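Local atomic coordinates of MarR family transcriptional regulator (Peptoclostridium difficile, PDB entry 5ERI), a protein that probably binds DNA as a dimeric transcription factor of the MarR family, a group of winged helix-turn-helix regulators. Residues 43-48 with 53-58; 64-69 with 121-126; 91-94 with 98-101. One frame throughout, in Å; residues are numbered along the deposited sequence.

Contact 1: residues 43-48 with 53-58; sequences INDIKY and LQKGQF
Asp45 OD1 is gripped twice: Lys55 N donates to it at 2.9 Å in a nearly straight bond, and a water donates to the same oxygen at 2.6 Å. The amide comes from above the carboxylate plane, tilted 46° out of it. That water also accepts from Gly56 N, so one carboxylate oxygen holds two successive amides of the type I' turn Gln54-Gln57, the first directly and the next through the water. Gly56, at the third position of the turn, serves as N-cap of helix 57-66. The bent chain of Lys55 leaves its NZ 4.3 Å from Asp45 OD2, beyond a salt bridge. A second, inner closure of the same connection is made by Leu53 N, which donates to Tyr48 O at 3.0 Å, just where the chain leaves helix 29-47. Beside these bonds two rings form an offset stack, Tyr48 against Phe58, with centroids 4.7 Å apart and planes 25° from parallel. Phe58 CG sits between its backbone N and carbonyl carbon (chi1 66°), which turns the ring onto the CD2-CE2 side of Tyr48. Separately, Phe58 CB lies over the Tyr48 face in a CH-pi contact. The far end of the Phe58 ring meets Asn44, whose ND2 is 3.3 Å from Phe58 CZ, the amide plane steeply inclined to the ring. The contact thus closes the bend between helices 29-47 and 57-66; helix 117-138 packs on Tyr48 and Phe58 through Ile126, helix 83-95 meets Leu53 through Leu93, and Thr85 of the second subunit touches Lys55.

Contact 2: residues 64-69 with 121-126; sequences ICENPG and EVYELI
Tyr123 reaches from helix 117-138 to the last turn of helix 57-66, where it meets Cys65 and Glu66. The looser part lies at the base of the ring, where few atoms meet: Cys65 CB is 3.6 Å from Tyr123 CD1, and Cys65 SG stands obliquely to the ring, 5.0 Å from its centroid, a sulfur-aromatic contact. Thr62, one turn earlier on helix 57-66, also touches the Tyr123 side chain. Tyr123 points its ring off its own helix, a chi1 of 174° opposing CG to N, and so carries its hydroxyl to the carboxylate of Glu66. This end is the closer one: Tyr123 OH donates to Glu66 OE2 at 2.5 Å, very short, though the exact length is uncertain at this resolution. OE2 lies at the ring edge, close to its plane, while the carboxylate stands almost perpendicular to the ring (88°). The other oxygen, OE1, forms a salt bridge with Arg31 of the second subunit, and Ile22 of that subunit packs on the same side chain. One carboxylate therefore ties a phenol of its own chain to a guanidinium across the dimer interface; the arginine would probably favour the charged form of Glu66, which would suit it to accept from the hydroxyl.

Contact 3: residues 91-94 with 98-101; sequences QKLI and YVDK
Leu93 and Ile94, near the end of helix 83-95, pack on Tyr98, Val99 and Lys101 where the chain turns into the first long strand of the wing in this winged helix-turn-helix fold. In the MarR family the helix before the wing is the recognition helix, so helix 83-95 probably has that role here. Tyr98 N donates to Leu93 O at 2.8 Å, an almost straight bond (168°) that closes the short connection. Around it Leu93 uses two parts of its side chain: CD2 meets Tyr98 CD2 at 3.8 Å, the two side chains crossing at about a right angle, and CB rests on Val99 CG2. Ile94 leans on the strand backbone, with its CA making a C-H...O contact to Val99 O at 3.5 Å and CG1 even nearer that oxygen. Val99 CG1, anti to the backbone N (chi1 167°), approaches Ile94 CG1, while CG2 is the branch given to Leu93, so the valine straddles the two helix residues.

The next shell holds Tyr98 and the start of the strand. Tyr98 OH is hydrogen-bonded to Leu51 O, Tyr98 O receives a hydrogen bond from Ser119 OG, and Lys118 lies in cation-pi contact with the ring. Asp100 pairs through its backbone with Thr114 in the antiparallel sheet. Lys101, in cation-pi contact with Tyr111, bends at its last torsion, and its NZ comes within 3.6 Å of Ile94 CD1.

How the contacts relate
Contact 1 comes first along the chain, and contact 3 lies inside the loop that contact 2 closes. The centres of contact 1 and contact 2 are about 15 Å apart. Those of contact 1 and contact 3 are about 16 Å apart, and those of contact 2 and contact 3 about 13 Å. Helix 57-66 serves contacts 1 and 2 and also packs against contact 3, where Ile64 CD1 is 3.8 Å from Val99 CG2. Leu53 joins contacts 1 and 3, its CD2 lying 3.7 Å from Tyr98 CE2. Contacts 1 and 2 touch the second subunit, and through helix 57-66 both are joined to the probable DNA-binding winged helix-turn-helix around contact 3.

Contact 1: residues 43-48 with 53-58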
# COMPACT_ATOMS: atom_id res chain seq x y z
N ILE A 43 -5.74 -2.65 -9.09
CA ILE A 43 -5.66 -2.67 -10.55
C ILE A 43 -4.45 -3.47 -11.07
O ILE A 43 -4.56 -4.23 -12.07
CB ILE A 43 -5.52 -1.26 -11.02
CG1 ILE A 43 -6.85 -0.56 -10.76
CG2 ILE A 43 -5.16 -1.27 -12.50
CD1 ILE A 43 -6.88 0.92 -11.10
N ASN A 44 -3.30 -3.35 -10.40
CA ASN A 44 -2.11 -4.13 -10.82
C ASN A 44 -2.29 -5.64 -10.63
O ASN A 44 -1.77 -6.43 -11.39
CB ASN A 44 -0.84 -3.67 -10.07
CG ASN A 44 -0.34 -2.36 -10.57
OD1 ASN A 44 -0.59 -2.00 -11.72
ND2 ASN A 44 0.32 -1.60 -9.69
N ASP A 45 -3.01 -6.03 -9.58
CA ASP A 45 -3.46 -7.42 -9.44
C ASP A 45 -4.26 -7.94 -10.66
O ASP A 45 -4.18 -9.14 -10.94
CB ASP A 45 -4.29 -7.60 -8.13
CG ASP A 45 -3.42 -7.75 -6.87
OD1 ASP A 45 -2.25 -7.36 -6.86
OD2 ASP A 45 -3.93 -8.25 -5.86
N ILE A 46 -5.00 -7.08 -11.38
CA ILE A 46 -5.74 -7.50 -12.61
C ILE A 46 -4.78 -7.70 -13.78
O ILE A 46 -4.80 -8.71 -14.49
CB ILE A 46 -6.88 -6.49 -13.02
CG1 ILE A 46 -7.83 -6.14 -11.85
CG2 ILE A 46 -7.69 -6.99 -14.22
CD1 ILE A 46 -8.44 -7.29 -11.11
N LYS A 47 -3.91 -6.73 -13.98
CA LYS A 47 -2.99 -6.76 -15.12
C LYS A 47 -1.97 -7.90 -14.98
O LYS A 47 -1.60 -8.52 -15.95
CB LYS A 47 -2.29 -5.42 -15.25
CG LYS A 47 -3.26 -4.24 -15.36
CD LYS A 47 -2.63 -2.94 -15.86
CE LYS A 47 -1.91 -2.11 -14.79
NZ LYS A 47 -1.38 -0.79 -15.30
N TYR A 48 -1.58 -8.22 -13.76
CA TYR A 48 -0.45 -9.11 -13.58
C TYR A 48 -0.86 -10.48 -13.16
O TYR A 48 0.03 -11.29 -12.82
CB TYR A 48 0.51 -8.54 -12.56
CG TYR A 48 1.21 -7.29 -12.99
CD1 TYR A 48 1.93 -7.28 -14.18
CD2 TYR A 48 1.17 -6.12 -12.20
CE1 TYR A 48 2.57 -6.13 -14.59
CE2 TYR A 48 1.80 -4.96 -12.61
CZ TYR A 48 2.51 -4.96 -13.79
OH TYR A 48 3.15 -3.78 -14.16
N LEU A 53 2.39 -12.27 -11.32
CA LEU A 53 3.14 -11.20 -10.65
C LEU A 53 2.28 -10.27 -9.77
O LEU A 53 2.68 -9.13 -9.44
CB LEU A 53 3.84 -10.36 -11.73
CG LEU A 53 5.11 -11.02 -12.26
CD1 LEU A 53 5.56 -10.30 -13.51
CD2 LEU A 53 6.29 -11.09 -11.30
N GLN A 54 1.11 -10.78 -9.34
CA GLN A 54 0.14 -10.02 -8.52
C GLN A 54 0.62 -9.92 -7.03
O GLN A 54 1.62 -10.57 -6.63
CB GLN A 54 -1.26 -10.67 -8.63
CG GLN A 54 -1.26 -12.19 -8.71
CD GLN A 54 -2.59 -12.72 -9.05
OE1 GLN A 54 -3.59 -11.99 -9.02
NE2 GLN A 54 -2.64 -14.00 -9.39
N LYS A 55 -0.07 -9.12 -6.23
CA LYS A 55 0.23 -9.01 -4.78
C LYS A 55 1.66 -8.54 -4.55
O LYS A 55 2.38 -9.12 -3.77
CB LYS A 55 -0.02 -10.35 -4.04
CG LYS A 55 -1.45 -10.87 -4.16
CD LYS A 55 -2.48 -9.78 -3.84
CE LYS A 55 -3.87 -10.29 -3.41
NZ LYS A 55 -4.09 -10.06 -1.93
N GLY A 56 2.11 -7.51 -5.28
CA GLY A 56 3.43 -6.96 -5.06
C GLY A 56 4.62 -7.69 -5.67
O GLY A 56 5.68 -7.17 -5.69
N GLN A 57 4.44 -8.88 -6.18
CA GLN A 57 5.52 -9.55 -6.87
C GLN A 57 6.23 -8.66 -7.92
O GLN A 57 7.49 -8.66 -8.00
CB GLN A 57 5.00 -10.78 -7.55
CG GLN A 57 4.46 -11.81 -6.60
CD GLN A 57 5.57 -12.48 -5.84
OE1 GLN A 57 6.25 -13.36 -6.37
NE2 GLN A 57 5.75 -12.09 -4.59
N PHE A 58 5.48 -7.92 -8.74
CA PHE A 58 6.08 -7.13 -9.81
C PHE A 58 6.97 -6.07 -9.22
O PHE A 58 7.97 -5.70 -9.77
CB PHE A 58 5.01 -6.49 -10.66
CG PHE A 58 4.20 -5.45 -9.93
CD1 PHE A 58 3.10 -5.82 -9.21
CD2 PHE A 58 4.53 -4.09 -9.99
CE1 PHE A 58 2.37 -4.89 -8.53
CE2 PHE A 58 3.78 -3.13 -9.31
CZ PHE A 58 2.70 -3.55 -8.58
O HOH W 1 -0.18 -5.90 -6.25

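Contact 2: residues 64-69 with 121-126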
# COMPACT_ATOMS: atom_id res chain seq x y z
N ILE A 64 14.85 -5.93 -8.66
CA ILE A 64 15.87 -6.89 -8.99
C ILE A 64 16.41 -6.62 -10.40
O ILE A 64 17.60 -6.52 -10.60
CB ILE A 64 15.36 -8.31 -8.81
CG1 ILE A 64 15.26 -8.60 -7.32
CG2 ILE A 64 16.30 -9.31 -9.41
CD1 ILE A 64 14.40 -9.80 -6.98
N CYS A 65 15.53 -6.44 -11.38
CA CYS A 65 16.02 -6.09 -12.72
C CYS A 65 16.81 -4.79 -12.78
O CYS A 65 17.78 -4.68 -13.54
CB CYS A 65 14.87 -5.97 -13.68
SG CYS A 65 13.95 -7.51 -13.93
N GLU A 66 16.39 -3.79 -12.01
CA GLU A 66 17.07 -2.51 -12.03
C GLU A 66 18.38 -2.53 -11.27
O GLU A 66 19.25 -1.68 -11.55
CB GLU A 66 16.16 -1.40 -11.44
CG GLU A 66 15.02 -1.05 -12.40
CD GLU A 66 13.81 -0.48 -11.70
OE1 GLU A 66 13.90 -0.19 -10.47
OE2 GLU A 66 12.83 -0.27 -12.45
N ASN A 67 18.50 -3.46 -10.31
CA ASN A 67 19.73 -3.56 -9.49
C ASN A 67 20.30 -5.01 -9.39
O ASN A 67 20.33 -5.63 -8.30
CB ASN A 67 19.49 -3.04 -8.08
CG ASN A 67 18.88 -1.64 -8.04
OD1 ASN A 67 19.64 -0.65 -7.96
ND2 ASN A 67 17.50 -1.55 -8.07
N PRO A 68 20.73 -5.58 -10.52
CA PRO A 68 21.10 -6.99 -10.49
C PRO A 68 22.17 -7.21 -9.50
O PRO A 68 23.06 -6.39 -9.37
CB PRO A 68 21.61 -7.25 -11.90
CG PRO A 68 20.83 -6.29 -12.73
CD PRO A 68 20.70 -5.05 -11.88
N GLY A 69 22.08 -8.30 -8.74
CA GLY A 69 23.05 -8.55 -7.67
C GLY A 69 22.62 -8.09 -6.30
O GLY A 69 23.30 -8.35 -5.25
N GLU A 121 12.16 -9.66 -20.46
CA GLU A 121 11.07 -9.20 -21.36
C GLU A 121 9.93 -8.56 -20.58
O GLU A 121 9.36 -7.53 -20.97
CB GLU A 121 10.54 -10.37 -22.18
CG GLU A 121 10.09 -10.01 -23.60
CD GLU A 121 10.09 -11.22 -24.50
OE1 GLU A 121 11.05 -11.40 -25.30
OE2 GLU A 121 9.15 -12.03 -24.36
N VAL A 122 9.60 -9.16 -19.44
CA VAL A 122 8.48 -8.71 -18.63
C VAL A 122 8.80 -7.32 -18.07
O VAL A 122 7.91 -6.48 -17.90
CB VAL A 122 8.11 -9.76 -17.54
CG1 VAL A 122 7.10 -9.21 -16.55
CG2 VAL A 122 7.53 -11.01 -18.20
N TYR A 123 10.08 -7.06 -17.82
CA TYR A 123 10.47 -5.82 -17.17
C TYR A 123 9.96 -4.62 -17.97
O TYR A 123 9.47 -3.65 -17.38
CB TYR A 123 11.98 -5.73 -16.98
CG TYR A 123 12.38 -4.39 -16.45
CD1 TYR A 123 12.20 -4.09 -15.13
CD2 TYR A 123 12.91 -3.41 -17.26
CE1 TYR A 123 12.53 -2.86 -14.61
CE2 TYR A 123 13.24 -2.16 -16.74
CZ TYR A 123 13.04 -1.90 -15.41
OH TYR A 123 13.36 -0.67 -14.84
N GLU A 124 10.04 -4.71 -19.29
CA GLU A 124 9.68 -3.58 -20.14
C GLU A 124 8.19 -3.44 -20.10
O GLU A 124 7.68 -2.33 -20.01
CB GLU A 124 10.15 -3.77 -21.61
CG GLU A 124 11.68 -3.84 -21.83
CD GLU A 124 12.50 -2.72 -21.14
OE1 GLU A 124 13.74 -2.91 -21.00
OE2 GLU A 124 11.93 -1.68 -20.72
N LEU A 125 7.51 -4.58 -20.16
CA LEU A 125 6.07 -4.61 -19.98
C LEU A 125 5.63 -3.91 -18.65
O LEU A 125 4.69 -3.11 -18.61
CB LEU A 125 5.60 -6.08 -20.01
CG LEU A 125 4.07 -6.34 -20.09
CD1 LEU A 125 3.26 -5.21 -20.79
CD2 LEU A 125 3.77 -7.70 -20.75
N ILE A 126 6.35 -4.21 -17.56
CA ILE A 126 5.94 -3.70 -16.27
C ILE A 126 6.10 -2.19 -16.29
O ILE A 126 5.28 -1.45 -15.78
CB ILE A 126 6.76 -4.32 -15.12
CG1 ILE A 126 6.37 -5.78 -14.91
CG2 ILE A 126 6.48 -3.56 -13.84
CD1 ILE A 126 7.34 -6.56 -14.02

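Contact 3: residues 91-94 with 98-101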
# COMPACT_ATOMS: atom_id res chain seq x y z
N GLN A 91 11.10 -16.21 -2.71
CA GLN A 91 10.85 -17.69 -2.95
C GLN A 91 9.84 -17.91 -4.09
O GLN A 91 10.06 -18.73 -5.03
CB GLN A 91 10.39 -18.38 -1.64
CG GLN A 91 9.52 -19.66 -1.78
CD GLN A 91 9.21 -20.27 -0.40
OE1 GLN A 91 8.73 -19.59 0.54
NE2 GLN A 91 9.56 -21.51 -0.26
N LYS A 92 8.75 -17.15 -4.06
CA LYS A 92 7.75 -17.30 -5.12
C LYS A 92 8.29 -16.94 -6.48
O LYS A 92 7.96 -17.59 -7.46
CB LYS A 92 6.55 -16.41 -4.86
CG LYS A 92 5.40 -17.06 -4.14
CD LYS A 92 4.20 -16.11 -4.11
CE LYS A 92 3.93 -15.58 -2.71
NZ LYS A 92 2.49 -15.85 -2.42
N LEU A 93 9.05 -15.85 -6.56
CA LEU A 93 9.59 -15.43 -7.87
C LEU A 93 10.61 -16.43 -8.44
O LEU A 93 10.70 -16.61 -9.67
CB LEU A 93 10.23 -14.06 -7.78
CG LEU A 93 9.31 -12.83 -7.69
CD1 LEU A 93 10.07 -11.58 -7.28
CD2 LEU A 93 8.63 -12.62 -9.02
N ILE A 94 11.39 -17.06 -7.56
CA ILE A 94 12.32 -18.11 -8.01
C ILE A 94 11.48 -19.27 -8.59
O ILE A 94 11.66 -19.65 -9.74
CB ILE A 94 13.20 -18.60 -6.84
CG1 ILE A 94 14.24 -17.54 -6.55
CG2 ILE A 94 13.89 -19.94 -7.13
CD1 ILE A 94 14.83 -17.63 -5.18
N TYR A 98 11.51 -16.26 -12.31
CA TYR A 98 11.76 -14.87 -12.68
C TYR A 98 13.10 -14.42 -12.09
O TYR A 98 13.72 -13.50 -12.56
CB TYR A 98 10.64 -13.97 -12.19
CG TYR A 98 9.36 -14.00 -12.97
CD1 TYR A 98 9.33 -13.57 -14.26
CD2 TYR A 98 8.15 -14.32 -12.35
CE1 TYR A 98 8.15 -13.53 -14.96
CE2 TYR A 98 6.95 -14.29 -13.05
CZ TYR A 98 6.98 -13.88 -14.37
OH TYR A 98 5.85 -13.85 -15.14
N VAL A 99 13.57 -15.14 -11.08
CA VAL A 99 14.73 -14.71 -10.33
C VAL A 99 15.61 -15.90 -10.02
O VAL A 99 15.12 -16.97 -9.76
CB VAL A 99 14.27 -14.09 -8.99
CG1 VAL A 99 15.41 -13.91 -8.02
CG2 VAL A 99 13.63 -12.74 -9.27
N ASP A 100 16.92 -15.66 -9.99
CA ASP A 100 17.89 -16.64 -9.48
C ASP A 100 18.51 -16.02 -8.26
O ASP A 100 18.69 -14.83 -8.21
CB ASP A 100 18.99 -16.92 -10.51
CG ASP A 100 18.49 -17.70 -11.72
OD1 ASP A 100 17.63 -18.63 -11.55
OD2 ASP A 100 18.97 -17.38 -12.84
N LYS A 101 18.77 -16.82 -7.23
CA LYS A 101 19.54 -16.38 -6.06
C LYS A 101 20.78 -17.25 -5.94
O LYS A 101 20.72 -18.46 -6.19
CB LYS A 101 18.76 -16.41 -4.75
CG LYS A 101 18.47 -17.76 -4.14
CD LYS A 101 17.76 -17.59 -2.78
CE LYS A 101 17.43 -18.92 -2.09
NZ LYS A 101 16.45 -19.84 -2.77